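Local coordinates for protein alanine racemase 1 (Caldanaerobacter subterraneus subsp. tengcongensis MB4, PDB 4Y2W) that belongs to the alanine racemase family, joining an N-terminal eight-stranded alpha/beta barrel to a C-terminal domain rich in beta strands, at residues A[24-29]-A[33-38]; A[50-55]-A[77-82]; A[60-65]-A[161-166]. The protein carries 1 engineered substitution. One frame throughout, in Å; residues are numbered along the deposited sequence.

Along the chain, contact 1 comes first: helix 15-28 turns through a short loop and is pinned by residues 24-29 against strand 34-38, the first strand of the barrel. That loop is closed before contact 2 opens on helix 48-58, whose partner is the turn 77-82 leading into strand 83-85. Contact 3 crosses contact 2, since residues 60-65 lie inside its loop while residues 161-166 lie far beyond it. Contacts 1 and 2 pack helices and a loop on the outside of the barrel, whereas contact 3 spans its interior. Backbone hydrogen bonds join them: Ala37 O to Gly64 N, 2.9 Å, between contacts 1 and 3, and Pro82 O to Phe63 N, 2.9 Å, between contacts 2 and 3.

Contact 1 of 3, residues A[24-29]-A[33-38]; sequences EIKKIV and VKIMAV
Ile35 pushes its CD1 against the end of helix 15-28 and the residue after it, where it meets Ile25, Lys26 and Val29. The methyl lies 3.9 Å from Ile25 CG2, touches the aliphatic CG of Lys26, and comes more loosely to Val29 CG2 at 4.5 Å. Its reach comes from an extended side chain, with CD1 anti to CA (chi2 177°). A second patch forms beside the connecting loop: Val29, the first residue to leave helical geometry, sets its CB 4.0 Å from Val33 CB, the two branched side chains crossing at an angle. The two patches thus join helix and strand across a three-residue connection. Around this core, Ile35 N is held by Asp61 OD2, and strand 34-38 is bonded through its backbone to strands 62-65 and 222-224, its neighbours in the barrel. On the helix, Glu24 OE1 accepts a bond from Glu243 N. The packing face itself is wholly apolar, and even Lys26 enters it through a methylene. The contact therefore rests on van der Waals packing, with the directional bonds left to the surrounding backbone and charged groups.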
loop_
_atom_site.group_PDB
_atom_site.type_symbol
_atom_site.label_atom_id
_atom_site.label_comp_id
_atom_site.label_asym_id
_atom_site.label_seq_id
_atom_site.Cartn_x
_atom_site.Cartn_y
_atom_site.Cartn_z
ATOM N N GLU A 24 14.557 -23.777 -8.540
ATOM C CA GLU A 24 13.650 -24.426 -9.493
ATOM C C GLU A 24 13.773 -23.823 -10.892
ATOM O O GLU A 24 13.684 -24.541 -11.888
ATOM C CB GLU A 24 12.195 -24.330 -9.020
ATOM C CG GLU A 24 11.885 -25.144 -7.776
ATOM C CD GLU A 24 11.908 -26.638 -8.031
ATOM O OE1 GLU A 24 11.250 -27.087 -8.991
ATOM O OE2 GLU A 24 12.581 -27.364 -7.267
ATOM N N ILE A 25 13.986 -22.512 -10.965
ATOM C CA ILE A 25 14.131 -21.830 -12.250
ATOM C C ILE A 25 15.414 -22.265 -12.966
ATOM O O ILE A 25 15.426 -22.398 -14.191
ATOM C CB ILE A 25 14.114 -20.290 -12.095
ATOM C CG1 ILE A 25 12.818 -19.820 -11.424
ATOM C CG2 ILE A 25 14.272 -19.605 -13.449
ATOM C CD1 ILE A 25 11.552 -20.289 -12.109
ATOM N N LYS A 26 16.483 -22.487 -12.203
ATOM C CA LYS A 26 17.749 -22.968 -12.764
ATOM C C LYS A 26 17.627 -24.348 -13.425
ATOM O O LYS A 26 18.322 -24.635 -14.400
ATOM C CB LYS A 26 18.843 -22.993 -11.690
ATOM C CG LYS A 26 19.328 -21.610 -11.284
ATOM C CD LYS A 26 20.537 -21.663 -10.357
ATOM C CE LYS A 26 21.837 -21.893 -11.114
ATOM N NZ LYS A 26 22.170 -20.775 -12.043
ATOM N N LYS A 27 16.746 -25.192 -12.896
ATOM C CA LYS A 27 16.501 -26.515 -13.474
ATOM C C LYS A 27 15.849 -26.423 -14.854
ATOM O O LYS A 27 16.153 -27.224 -15.733
ATOM C CB LYS A 27 15.620 -27.355 -12.544
ATOM C CG LYS A 27 16.273 -27.704 -11.214
ATOM C CD LYS A 27 15.282 -28.367 -10.268
ATOM C CE LYS A 27 15.952 -28.814 -8.977
ATOM N NZ LYS A 27 15.004 -29.495 -8.052
ATOM N N ILE A 28 14.963 -25.443 -15.033
ATOM C CA ILE A 28 14.230 -25.254 -16.292
ATOM C C ILE A 28 15.128 -24.710 -17.404
ATOM O O ILE A 28 15.040 -25.157 -18.550
ATOM C CB ILE A 28 13.025 -24.291 -16.113
ATOM C CG1 ILE A 28 12.050 -24.819 -15.049
ATOM C CG2 ILE A 28 12.297 -24.068 -17.438
ATOM C CD1 ILE A 28 11.600 -26.249 -15.262
ATOM N N VAL A 29 15.974 -23.738 -17.067
ATOM C CA VAL A 29 16.879 -23.120 -18.043
ATOM C C VAL A 29 18.200 -23.876 -18.129
ATOM O O VAL A 29 18.503 -24.720 -17.284
ATOM C CB VAL A 29 17.164 -21.632 -17.718
ATOM C CG1 VAL A 29 15.862 -20.868 -17.517
ATOM C CG2 VAL A 29 18.069 -21.485 -16.497
ATOM N N VAL A 33 22.623 -20.221 -18.994
ATOM C CA VAL A 33 21.619 -19.163 -19.062
ATOM C C VAL A 33 21.568 -18.436 -17.722
ATOM O O VAL A 33 21.358 -19.060 -16.680
ATOM C CB VAL A 33 20.220 -19.722 -19.395
ATOM C CG1 VAL A 33 19.218 -18.586 -19.569
ATOM C CG2 VAL A 33 20.277 -20.591 -20.644
ATOM N N LYS A 34 21.753 -17.118 -17.762
ATOM C CA LYS A 34 21.821 -16.296 -16.552
ATOM C C LYS A 34 20.431 -15.948 -16.031
ATOM O O LYS A 34 19.462 -15.906 -16.793
ATOM C CB LYS A 34 22.601 -15.007 -16.823
ATOM C CG LYS A 34 24.010 -15.242 -17.341
ATOM C CD LYS A 34 24.792 -13.946 -17.476
ATOM C CE LYS A 34 26.165 -14.206 -18.077
ATOM N NZ LYS A 34 27.055 -13.019 -17.973
ATOM N N ILE A 35 20.340 -15.691 -14.729
ATOM C CA ILE A 35 19.061 -15.378 -14.094
ATOM C C ILE A 35 19.069 -13.985 -13.465
ATOM O O ILE A 35 19.954 -13.653 -12.674
ATOM C CB ILE A 35 18.692 -16.442 -13.041
ATOM C CG1 ILE A 35 18.399 -17.769 -13.755
ATOM C CG2 ILE A 35 17.490 -15.991 -12.216
ATOM C CD1 ILE A 35 18.083 -18.933 -12.844
ATOM N N MET A 36 18.076 -13.181 -13.840
ATOM C CA MET A 36 17.851 -11.871 -13.246
ATOM C C MET A 36 16.612 -11.942 -12.368
ATOM O O MET A 36 15.494 -12.019 -12.876
ATOM C CB MET A 36 17.640 -10.817 -14.333
ATOM C CG MET A 36 17.093 -9.493 -13.820
ATOM S SD MET A 36 16.819 -8.293 -15.126
ATOM C CE MET A 36 18.482 -7.674 -15.344
ATOM N N ALA A 37 16.806 -11.906 -11.054
ATOM C CA ALA A 37 15.679 -11.907 -10.120
ATOM C C ALA A 37 14.975 -10.546 -10.139
ATOM O O ALA A 37 15.545 -9.537 -9.725
ATOM C CB ALA A 37 16.152 -12.245 -8.714
ATOM N N VAL A 38 13.746 -10.521 -10.647
ATOM C CA VAL A 38 12.920 -9.322 -10.572
ATOM C C VAL A 38 12.407 -9.239 -9.140
ATOM O O VAL A 38 11.712 -10.139 -8.675
ATOM C CB VAL A 38 11.738 -9.370 -11.561
ATOM C CG1 VAL A 38 10.849 -8.141 -11.408
ATOM C CG2 VAL A 38 12.249 -9.487 -12.992
#

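Contact 2 of 3, residues A[50-55]-A[77-82]; sequences YVAKFL and KGIKTP
Two successive torsions near -60° fold Ile79 toward Ala52: chi1 (-62°) sets CG1 anti to the carbonyl carbon, and chi2 (-70°) then bends CD1 back beside CA instead of letting it run straight on. The bent CD1 meets Ala52 CB at 3.7 Å, and CG1 follows at 4.2 Å from the same methyl. This is outer-layer packing in an alpha/beta barrel, between helix 48-58, which precedes strand 62-65, and the turn between helix 68-76 and strand 83-85. The turn is started by a Schellman motif: Gly78, with a positive phi of 79°, is the C-prime residue, Gly78 N bonds to Arg75 O, and Ile79 N reaches back to Leu74 O. The chain leaves the helix at this point with Ile79 directed at helix 48-58. On its other sides Ala52 rests on Ile39 and on the ring of Phe63, so the small methyl sits in a buried apolar junction. Polar bonds hold the turn beside it. Glu56, on the same helix as Ala52, accepts both Lys80 N and Thr81 N at its OE2, and Arg75 NH1 binds Ile79 O and Thr81 O. The side chain of exposed Lys53 runs off from Ile79, but its backbone stays in the contact, Lys53 N lying 3.7 Å from Ile79 CD1.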
loop_
_atom_site.group_PDB
_atom_site.type_symbol
_atom_site.label_atom_id
_atom_site.label_comp_id
_atom_site.label_asym_id
_atom_site.label_seq_id
_atom_site.Cartn_x
_atom_site.Cartn_y
_atom_site.Cartn_z
ATOM N N TYR A 50 16.160 -7.873 2.473
ATOM C CA TYR A 50 16.399 -9.256 2.886
ATOM C C TYR A 50 16.357 -10.233 1.707
ATOM O O TYR A 50 17.197 -11.128 1.614
ATOM C CB TYR A 50 15.414 -9.677 3.987
ATOM C CG TYR A 50 15.914 -9.386 5.389
ATOM C CD1 TYR A 50 15.679 -8.155 5.996
ATOM C CD2 TYR A 50 16.634 -10.344 6.107
ATOM C CE1 TYR A 50 16.142 -7.886 7.274
ATOM C CE2 TYR A 50 17.097 -10.086 7.385
ATOM C CZ TYR A 50 16.849 -8.854 7.964
ATOM O OH TYR A 50 17.305 -8.594 9.237
ATOM N N VAL A 51 15.393 -10.051 0.809
ATOM C CA VAL A 51 15.259 -10.920 -0.364
ATOM C C VAL A 51 16.494 -10.821 -1.262
ATOM O O VAL A 51 17.005 -11.834 -1.735
ATOM C CB VAL A 51 13.983 -10.589 -1.168
ATOM C CG1 VAL A 51 13.981 -11.287 -2.522
ATOM C CG2 VAL A 51 12.746 -10.981 -0.376
ATOM N N ALA A 52 16.972 -9.601 -1.487
ATOM C CA ALA A 52 18.173 -9.384 -2.290
ATOM C C ALA A 52 19.399 -9.971 -1.601
ATOM O O ALA A 52 20.231 -10.609 -2.241
ATOM C CB ALA A 52 18.377 -7.901 -2.556
ATOM N N LYS A 53 19.499 -9.749 -0.294
ATOM C CA LYS A 53 20.605 -10.278 0.503
ATOM C C LYS A 53 20.714 -11.790 0.322
ATOM O O LYS A 53 21.796 -12.306 0.047
ATOM C CB LYS A 53 20.417 -9.935 1.991
ATOM C CG LYS A 53 21.610 -10.272 2.885
ATOM C CD LYS A 53 21.171 -10.690 4.289
ATOM C CE LYS A 53 22.334 -11.158 5.160
ATOM N NZ LYS A 53 22.920 -10.056 5.977
ATOM N N PHE A 54 19.590 -12.488 0.454
ATOM C CA PHE A 54 19.591 -13.951 0.420
ATOM C C PHE A 54 19.684 -14.547 -0.989
ATOM O O PHE A 54 20.202 -15.655 -1.154
ATOM C CB PHE A 54 18.393 -14.514 1.194
ATOM C CG PHE A 54 18.676 -14.711 2.656
ATOM C CD1 PHE A 54 18.786 -13.620 3.507
ATOM C CD2 PHE A 54 18.881 -15.983 3.173
ATOM C CE1 PHE A 54 19.072 -13.798 4.852
ATOM C CE2 PHE A 54 19.167 -16.167 4.517
ATOM C CZ PHE A 54 19.265 -15.075 5.358
ATOM N N LEU A 55 19.199 -13.826 -1.998
ATOM C CA LEU A 55 19.386 -14.248 -3.390
ATOM C C LEU A 55 20.825 -13.991 -3.859
ATOM O O LEU A 55 21.351 -14.730 -4.699
ATOM C CB LEU A 55 18.380 -13.557 -4.315
ATOM C CG LEU A 55 16.919 -13.996 -4.168
ATOM C CD1 LEU A 55 16.018 -13.129 -5.034
ATOM C CD2 LEU A 55 16.735 -15.465 -4.515
ATOM N N LYS A 77 22.269 -0.888 1.116
ATOM C CA LYS A 77 22.396 -2.042 2.013
ATOM C C LYS A 77 23.503 -3.033 1.615
ATOM O O LYS A 77 23.502 -4.180 2.064
ATOM C CB LYS A 77 21.043 -2.757 2.138
ATOM C CG LYS A 77 19.983 -1.931 2.857
ATOM C CD LYS A 77 20.259 -1.830 4.356
ATOM C CE LYS A 77 19.442 -0.729 5.015
ATOM N NZ LYS A 77 17.980 -1.007 4.971
ATOM N N GLY A 78 24.452 -2.586 0.794
ATOM C CA GLY A 78 25.654 -3.370 0.490
ATOM C C GLY A 78 25.486 -4.483 -0.530
ATOM O O GLY A 78 26.264 -5.442 -0.540
ATOM N N ILE A 79 24.484 -4.361 -1.397
ATOM C CA ILE A 79 24.271 -5.342 -2.460
ATOM C C ILE A 79 25.268 -5.071 -3.592
ATOM O O ILE A 79 25.286 -3.978 -4.161
ATOM C CB ILE A 79 22.820 -5.300 -2.992
ATOM C CG1 ILE A 79 21.820 -5.644 -1.876
ATOM C CG2 ILE A 79 22.645 -6.246 -4.173
ATOM C CD1 ILE A 79 21.836 -7.091 -1.421
ATOM N N LYS A 80 26.100 -6.069 -3.886
ATOM C CA LYS A 80 27.146 -5.974 -4.915
ATOM C C LYS A 80 26.636 -6.409 -6.286
ATOM O O LYS A 80 27.117 -5.926 -7.312
ATOM C CB LYS A 80 28.342 -6.856 -4.542
ATOM C CG LYS A 80 28.967 -6.561 -3.186
ATOM C CD LYS A 80 29.862 -7.708 -2.735
ATOM C CE LYS A 80 30.325 -7.535 -1.296
ATOM N NZ LYS A 80 31.177 -6.327 -1.112
ATOM N N THR A 81 25.681 -7.340 -6.290
ATOM C CA THR A 81 25.062 -7.854 -7.511
ATOM C C THR A 81 24.697 -6.717 -8.475
ATOM O O THR A 81 24.228 -5.668 -8.033
ATOM C CB THR A 81 23.781 -8.650 -7.173
ATOM O OG1 THR A 81 24.059 -9.607 -6.143
ATOM C CG2 THR A 81 23.243 -9.384 -8.394
ATOM N N PRO A 82 24.919 -6.914 -9.792
ATOM C CA PRO A 82 24.487 -5.901 -10.761
ATOM C C PRO A 82 22.977 -5.693 -10.732
ATOM O O PRO A 82 22.228 -6.659 -10.583
ATOM C CB PRO A 82 24.914 -6.494 -12.112
ATOM C CG PRO A 82 26.002 -7.457 -11.786
ATOM C CD PRO A 82 25.636 -8.025 -10.447
#

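Contact 3 of 3, residues A[60-65]-A[161-166]; sequences VDYFGV and ILEGIY
Glu163 OE1 is gripped by two groups: the phenol of Tyr62, whose OH donates to it over 2.7 Å, and His129 NE2. Tyr62 OH is also hydrogen-bonded to Thr103 OG1, its strongest polar partner. The bond between Tyr62 and Glu163 uses the syn lone pair of OE1, on the side of the other carboxylate oxygen. OE1 sits at the edge of the phenol ring, near the ring plane, 3.5 Å from both CE2 and CZ of Tyr62. Ring and carboxylate are turned almost perpendicular, their planes 83° apart, so the groups meet at an oxygen and do not stack. The two side chains approach from opposite directions. Glu163 stretches inward with CG anti to its backbone N (chi1 -173°) and the next torsion extended as well (chi2 -174°), which carries its carboxylate to the phenol. The span matches the distance between the backbones, whose nearest pair, Tyr62 CA and Gly164 CA, is 11.7 Å apart. Strands 62-65 and 160-166 are the second and sixth of the eight-stranded barrel and face each other across its interior.

Thr103 adds the fourth strand to this group, while His129 brings in the fifth. Tyr62 and Thr103 each begin their strands, at the opposite end from Lys40 and His168, which follow strands 34-38 and 160-166 and line an alanine pocket. Just before Glu163, Leu162 forms the centre of an inverse gamma turn, closed by a weak Glu163 N to Ile161 O bond.

The contact thus builds a polar network within the barrel. Sharing one carboxylate oxygen between a phenol and an imidazole would probably favour a charged Glu163, and the two bonds to OE1, with Thr103 on the phenol, probably limit how the carboxylate and phenol can turn.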
loop_
_atom_site.group_PDB
_atom_site.type_symbol
_atom_site.label_atom_id
_atom_site.label_comp_id
_atom_site.label_asym_id
_atom_site.label_seq_id
_atom_site.Cartn_x
_atom_site.Cartn_y
_atom_site.Cartn_z
ATOM N N VAL A 60 22.766 -15.325 -7.572
ATOM C CA VAL A 60 21.993 -14.755 -8.676
ATOM C C VAL A 60 22.877 -13.855 -9.547
ATOM O O VAL A 60 23.806 -13.220 -9.048
ATOM C CB VAL A 60 20.767 -13.974 -8.148
ATOM C CG1 VAL A 60 21.183 -12.664 -7.481
ATOM C CG2 VAL A 60 19.764 -13.725 -9.264
ATOM N N ASP A 61 22.586 -13.810 -10.845
ATOM C CA ASP A 61 23.435 -13.100 -11.814
ATOM C C ASP A 61 23.116 -11.610 -11.937
ATOM O O ASP A 61 24.010 -10.801 -12.188
ATOM C CB ASP A 61 23.335 -13.762 -13.194
ATOM C CG ASP A 61 23.796 -15.205 -13.181
ATOM O OD1 ASP A 61 24.920 -15.461 -12.707
ATOM O OD2 ASP A 61 23.038 -16.082 -13.642
ATOM N N TYR A 62 21.844 -11.255 -11.777
ATOM C CA TYR A 62 21.399 -9.866 -11.899
ATOM C C TYR A 62 20.166 -9.644 -11.025
ATOM O O TYR A 62 19.514 -10.600 -10.600
ATOM C CB TYR A 62 21.045 -9.564 -13.360
ATOM C CG TYR A 62 21.761 -8.374 -13.968
ATOM C CD1 TYR A 62 21.431 -7.071 -13.605
ATOM C CD2 TYR A 62 22.755 -8.554 -14.928
ATOM C CE1 TYR A 62 22.081 -5.984 -14.172
ATOM C CE2 TYR A 62 23.410 -7.472 -15.498
ATOM C CZ TYR A 62 23.069 -6.192 -15.117
ATOM O OH TYR A 62 23.710 -5.117 -15.681
ATOM N N PHE A 63 19.857 -8.379 -10.754
ATOM C CA PHE A 63 18.575 -8.003 -10.161
ATOM C C PHE A 63 17.830 -7.047 -11.081
ATOM O O PHE A 63 18.436 -6.199 -11.733
ATOM C CB PHE A 63 18.768 -7.342 -8.795
ATOM C CG PHE A 63 19.005 -8.313 -7.679
ATOM C CD1 PHE A 63 18.040 -9.247 -7.340
ATOM C CD2 PHE A 63 20.186 -8.282 -6.953
ATOM C CE1 PHE A 63 18.251 -10.142 -6.306
ATOM C CE2 PHE A 63 20.405 -9.172 -5.914
ATOM C CZ PHE A 63 19.436 -10.104 -5.591
ATOM N N GLY A 64 16.511 -7.196 -11.120
ATOM C CA GLY A 64 15.643 -6.285 -11.855
ATOM C C GLY A 64 14.778 -5.492 -10.895
ATOM O O GLY A 64 14.159 -6.064 -9.991
ATOM N N VAL A 65 14.745 -4.175 -11.088
ATOM C CA VAL A 65 13.872 -3.298 -10.315
ATOM C C VAL A 65 13.201 -2.256 -11.202
ATOM O O VAL A 65 13.654 -1.982 -12.316
ATOM C CB VAL A 65 14.624 -2.583 -9.178
ATOM C CG1 VAL A 65 15.044 -3.585 -8.117
ATOM C CG2 VAL A 65 15.822 -1.810 -9.713
ATOM N N ILE A 161 28.799 1.357 -21.685
ATOM C CA ILE A 161 29.038 -0.045 -22.003
ATOM C C ILE A 161 27.703 -0.623 -22.459
ATOM O O ILE A 161 26.735 -0.646 -21.697
ATOM C CB ILE A 161 29.551 -0.859 -20.797
ATOM C CG1 ILE A 161 30.768 -0.185 -20.155
ATOM C CG2 ILE A 161 29.910 -2.277 -21.233
ATOM C CD1 ILE A 161 31.213 -0.835 -18.859
ATOM N N LEU A 162 27.661 -1.080 -23.705
ATOM C CA LEU A 162 26.441 -1.595 -24.306
ATOM C C LEU A 162 26.313 -3.093 -23.999
ATOM O O LEU A 162 26.538 -3.950 -24.861
ATOM C CB LEU A 162 26.464 -1.306 -25.809
ATOM C CG LEU A 162 25.167 -1.374 -26.613
ATOM C CD1 LEU A 162 23.980 -0.809 -25.849
ATOM C CD2 LEU A 162 25.355 -0.623 -27.922
ATOM N N GLU A 163 25.940 -3.384 -22.752
ATOM C CA GLU A 163 25.950 -4.744 -22.210
ATOM C C GLU A 163 24.743 -5.589 -22.608
ATOM O O GLU A 163 24.889 -6.778 -22.892
ATOM C CB GLU A 163 26.025 -4.692 -20.684
ATOM C CG GLU A 163 26.203 -6.045 -20.014
ATOM C CD GLU A 163 26.129 -5.956 -18.506
ATOM O OE1 GLU A 163 25.046 -5.626 -17.981
ATOM O OE2 GLU A 163 27.150 -6.219 -17.843
ATOM N N GLY A 164 23.553 -4.995 -22.602
ATOM C CA GLY A 164 22.329 -5.759 -22.832
ATOM C C GLY A 164 21.354 -5.156 -23.819
ATOM O O GLY A 164 21.455 -3.986 -24.197
ATOM N N ILE A 165 20.409 -5.984 -24.248
ATOM C CA ILE A 165 19.310 -5.554 -25.103
ATOM C C ILE A 165 18.129 -6.474 -24.818
ATOM O O ILE A 165 18.296 -7.693 -24.756
ATOM C CB ILE A 165 19.693 -5.575 -26.604
ATOM C CG1 ILE A 165 18.504 -5.144 -27.469
ATOM C CG2 ILE A 165 20.185 -6.952 -27.030
ATOM C CD1 ILE A 165 18.882 -4.726 -28.874
ATOM N N TYR A 166 16.946 -5.900 -24.617
ATOM C CA TYR A 166 15.797 -6.706 -24.219
ATOM C C TYR A 166 14.454 -6.178 -24.679
ATOM O O TYR A 166 14.336 -5.041 -25.139
ATOM C CB TYR A 166 15.790 -6.904 -22.700
ATOM C CG TYR A 166 15.449 -5.680 -21.876
ATOM C CD1 TYR A 166 16.362 -4.646 -21.713
ATOM C CD2 TYR A 166 14.214 -5.570 -21.237
ATOM C CE1 TYR A 166 16.053 -3.532 -20.948
ATOM C CE2 TYR A 166 13.895 -4.462 -20.473
ATOM C CZ TYR A 166 14.817 -3.445 -20.329
ATOM O OH TYR A 166 14.498 -2.344 -19.569
#